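Long-range contact in diaminopropionate ammonia-lyase (Escherichia coli, PDB 4D9I), which uses pyridoxal 5'-phosphate to break down both isomers of 2,3-diaminopropionate by alpha,beta-elimination, giving pyruvate and ammonia: residues 262-267 / 309-314. Sequence-based numbering, arbitrary orientation.
Sequences KADCIY and FISCQD
Ser311 meets two side chains of 262-267 at once, its hydroxyl going to Asp264 and its methylene to Tyr267. Ser311 OG donates to Asp264 OD2 over 2.7 Å, reaching the oxygen from above the carboxylate plane, 38° out of it. The methylene rests on the tyrosine ring as a CH-pi contact, with Ser311 CB 3.6 Å from the centroid of the Tyr267 ring and only 7° off its normal. Serine suits the place because its short side chain offers a donor and a small apolar group together. With CG anti to the backbone N (chi1 179°), Tyr267 reaches across the strand, Tyr267 CE1 lying 3.5 Å from Phe309 O; a flat ring can give its face to the methylene and a C-H edge to this carbonyl. Phe309 CB also packs 3.7 Å from Tyr267 CD1, and the phenylalanine ring meets the preceding side chain of the helix, where Ile266 CG2 is 3.7 Å from Phe309 CD2 and the two side chains cross at about a right angle, apolar bulk suiting this buried spot.

These contacts seat the start of helix 265-272 on strand 308-312, in the larger sheet of this fold type II enzyme. The strand runs parallel to 254-260 and antiparallel to 8-12; Phe309 and Ser311 point toward the helix start, whereas Ile310 turns away and touches Val346 of helix 338-352.

Asp264, at the N-cap position, centres an inverse gamma turn; its carboxylate has an oxygen for the serine and another, OD1, for a salt bridge with Arg268. Glu259 accepts from the amides of Ile266 and Tyr267, while Cys265 is tied to Cys291 by a disulfide. At the far end, a water accepts from Lys262 N at 3.2 Å and donates to Asp314 OD2 at 2.6 Å.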
ATOM      1  N   LYS B 262       8.329  24.685   2.330  1.00 45.15           N
ATOM      2  CA  LYS B 262       9.727  25.080   2.140  1.00 47.67           C
ATOM      3  C   LYS B 262      10.020  25.625   0.723  1.00 46.82           C
ATOM      4  O   LYS B 262      11.149  26.038   0.424  1.00 48.69           O
ATOM      5  CB  LYS B 262      10.676  23.936   2.527  1.00 48.61           C
ATOM      6  CG  LYS B 262      10.765  23.692   4.030  1.00 50.93           C
ATOM      7  N   ALA B 263       9.004  25.631  -0.136  1.00 44.15           N
ATOM      8  CA  ALA B 263       9.104  26.280  -1.449  1.00 43.67           C
ATOM      9  C   ALA B 263       7.736  26.742  -1.958  1.00 41.88           C
ATOM     10  O   ALA B 263       7.445  26.638  -3.141  1.00 40.76           O
ATOM     11  CB  ALA B 263       9.768  25.352  -2.461  1.00 42.24           C
ATOM     12  N   ASP B 264       6.904  27.254  -1.061  1.00 42.52           N
ATOM     13  CA  ASP B 264       5.559  27.682  -1.434  1.00 41.15           C
ATOM     14  C   ASP B 264       5.559  29.065  -2.099  1.00 42.31           C
ATOM     15  O   ASP B 264       4.976  30.013  -1.575  1.00 43.82           O
ATOM     16  CB  ASP B 264       4.630  27.638  -0.217  1.00 41.92           C
ATOM     17  CG  ASP B 264       5.150  28.452   0.956  1.00 45.21           C
ATOM     18  OD1 ASP B 264       6.300  28.946   0.913  1.00 46.83           O
ATOM     19  OD2 ASP B 264       4.394  28.608   1.929  1.00 46.30           O
ATOM     20  N   CYS B 265       6.211  29.163  -3.258  1.00 41.52           N
ATOM     21  CA  CYS B 265       6.344  30.438  -3.973  1.00 43.17           C
ATOM     22  C   CYS B 265       5.019  31.003  -4.483  1.00 42.05           C
ATOM     23  O   CYS B 265       4.813  32.222  -4.454  1.00 43.61           O
ATOM     24  CB  CYS B 265       7.331  30.315  -5.129  1.00 43.54           C
ATOM     25  SG  CYS B 265       6.728  29.253  -6.466  1.00 40.74           S
ATOM     26  N   ILE B 266       4.124  30.130  -4.952  1.00 39.15           N
ATOM     27  CA  ILE B 266       2.807  30.609  -5.396  1.00 38.57           C
ATOM     28  C   ILE B 266       1.982  31.082  -4.185  1.00 39.88           C
ATOM     29  O   ILE B 266       1.347  32.138  -4.220  1.00 41.35           O
ATOM     30  CB  ILE B 266       2.066  29.586  -6.285  1.00 35.81           C
ATOM     31  CG1 ILE B 266       2.688  29.562  -7.682  1.00 35.47           C
ATOM     32  CG2 ILE B 266       0.604  29.954  -6.450  1.00 35.72           C
ATOM     33  CD1 ILE B 266       3.411  28.286  -8.005  1.00 34.33           C
ATOM     34  N   TYR B 267       2.029  30.308  -3.105  1.00 39.24           N
ATOM     35  CA  TYR B 267       1.297  30.641  -1.897  1.00 40.62           C
ATOM     36  C   TYR B 267       1.736  32.019  -1.405  1.00 43.83           C
ATOM     37  O   TYR B 267       0.903  32.883  -1.172  1.00 45.19           O
ATOM     38  CB  TYR B 267       1.539  29.586  -0.822  1.00 39.94           C
ATOM     39  CG  TYR B 267       0.834  29.842   0.491  1.00 41.66           C
ATOM     40  CD1 TYR B 267      -0.447  29.326   0.733  1.00 40.58           C
ATOM     41  CD2 TYR B 267       1.452  30.570   1.507  1.00 44.52           C
ATOM     42  CE1 TYR B 267      -1.094  29.541   1.940  1.00 42.19           C
ATOM     43  CE2 TYR B 267       0.810  30.801   2.720  1.00 46.32           C
ATOM     44  CZ  TYR B 267      -0.459  30.282   2.929  1.00 45.17           C
ATOM     45  OH  TYR B 267      -1.089  30.500   4.124  1.00 47.04           O
ATOM     46  N   PHE B 309      -4.914  28.912  -2.184  1.00 32.16           N
ATOM     47  CA  PHE B 309      -3.555  28.398  -2.156  1.00 31.72           C
ATOM     48  C   PHE B 309      -3.349  27.654  -0.846  1.00 31.57           C
ATOM     49  O   PHE B 309      -3.798  28.120   0.195  1.00 33.01           O
ATOM     50  CB  PHE B 309      -2.569  29.553  -2.246  1.00 33.76           C
ATOM     51  CG  PHE B 309      -2.836  30.486  -3.389  1.00 34.58           C
ATOM     52  CD1 PHE B 309      -3.281  31.779  -3.154  1.00 36.97           C
ATOM     53  CD2 PHE B 309      -2.649  30.068  -4.701  1.00 33.31           C
ATOM     54  CE1 PHE B 309      -3.526  32.654  -4.209  1.00 38.24           C
ATOM     55  CE2 PHE B 309      -2.898  30.938  -5.759  1.00 34.30           C
ATOM     56  CZ  PHE B 309      -3.337  32.222  -5.512  1.00 36.65           C
ATOM     57  N   ILE B 310      -2.677  26.507  -0.908  1.00 30.11           N
ATOM     58  CA  ILE B 310      -2.315  25.745   0.289  1.00 30.16           C
ATOM     59  C   ILE B 310      -0.796  25.614   0.414  1.00 31.08           C
ATOM     60  O   ILE B 310      -0.106  25.282  -0.554  1.00 30.36           O
ATOM     61  CB  ILE B 310      -2.960  24.338   0.313  1.00 27.89           C
ATOM     62  CG1 ILE B 310      -4.458  24.448   0.626  1.00 27.85           C
ATOM     63  CG2 ILE B 310      -2.280  23.438   1.352  1.00 27.85           C
ATOM     64  CD1 ILE B 310      -5.222  23.138   0.626  1.00 25.79           C
ATOM     65  N   SER B 311      -0.297  25.913   1.609  1.00 33.33           N
ATOM     66  CA  SER B 311       1.077  25.636   2.001  1.00 34.71           C
ATOM     67  C   SER B 311       1.052  24.512   3.021  1.00 34.43           C
ATOM     68  O   SER B 311       0.462  24.652   4.094  1.00 35.44           O
ATOM     69  CB  SER B 311       1.723  26.871   2.619  1.00 38.05           C
ATOM     70  OG  SER B 311       3.019  26.574   3.107  1.00 39.35           O
ATOM     71  N   CYS B 312       1.700  23.403   2.701  1.00 33.48           N
ATOM     72  CA  CYS B 312       1.620  22.244   3.575  1.00 33.30           C
ATOM     73  C   CYS B 312       2.955  21.604   3.964  1.00 34.21           C
ATOM     74  O   CYS B 312       3.978  21.762   3.287  1.00 34.54           O
ATOM     75  CB  CYS B 312       0.643  21.205   3.016  1.00 31.00           C
ATOM     76  SG  CYS B 312       1.257  20.349   1.565  1.00 30.74           S
ATOM     77  N   GLN B 313       2.911  20.905   5.092  1.00 34.45           N
ATOM     78  CA  GLN B 313       3.989  20.074   5.592  1.00 35.61           C
ATOM     79  C   GLN B 313       4.418  19.044   4.539  1.00 33.73           C
ATOM     80  O   GLN B 313       3.564  18.491   3.838  1.00 31.08           O
ATOM     81  CB  GLN B 313       3.447  19.332   6.822  1.00 35.83           C
ATOM     82  CG  GLN B 313       4.517  18.754   7.702  1.00 38.17           C
ATOM     83  CD  GLN B 313       4.041  18.548   9.120  1.00 39.07           C
ATOM     84  OE1 GLN B 313       2.969  19.002   9.516  1.00 38.54           O
ATOM     85  NE2 GLN B 313       4.855  17.884   9.892  1.00 40.78           N
ATOM     86  N   ASP B 314       5.726  18.782   4.459  1.00 35.39           N
ATOM     87  CA  ASP B 314       6.309  17.734   3.608  1.00 34.90           C
ATOM     88  C   ASP B 314       5.601  16.378   3.715  1.00 32.92           C
ATOM     89  O   ASP B 314       5.306  15.743   2.699  1.00 31.20           O
ATOM     90  CB  ASP B 314       7.785  17.532   3.959  1.00 39.08           C
ATOM     91  CG  ASP B 314       8.716  18.389   3.125  1.00 41.63           C
ATOM     92  OD1 ASP B 314       9.918  18.484   3.479  1.00 45.06           O
ATOM     93  OD2 ASP B 314       8.260  18.968   2.110  1.00 41.49           O
TER
HETATM   94  O   HOH W   1       8.318  21.491   2.498  1.00 32.51           O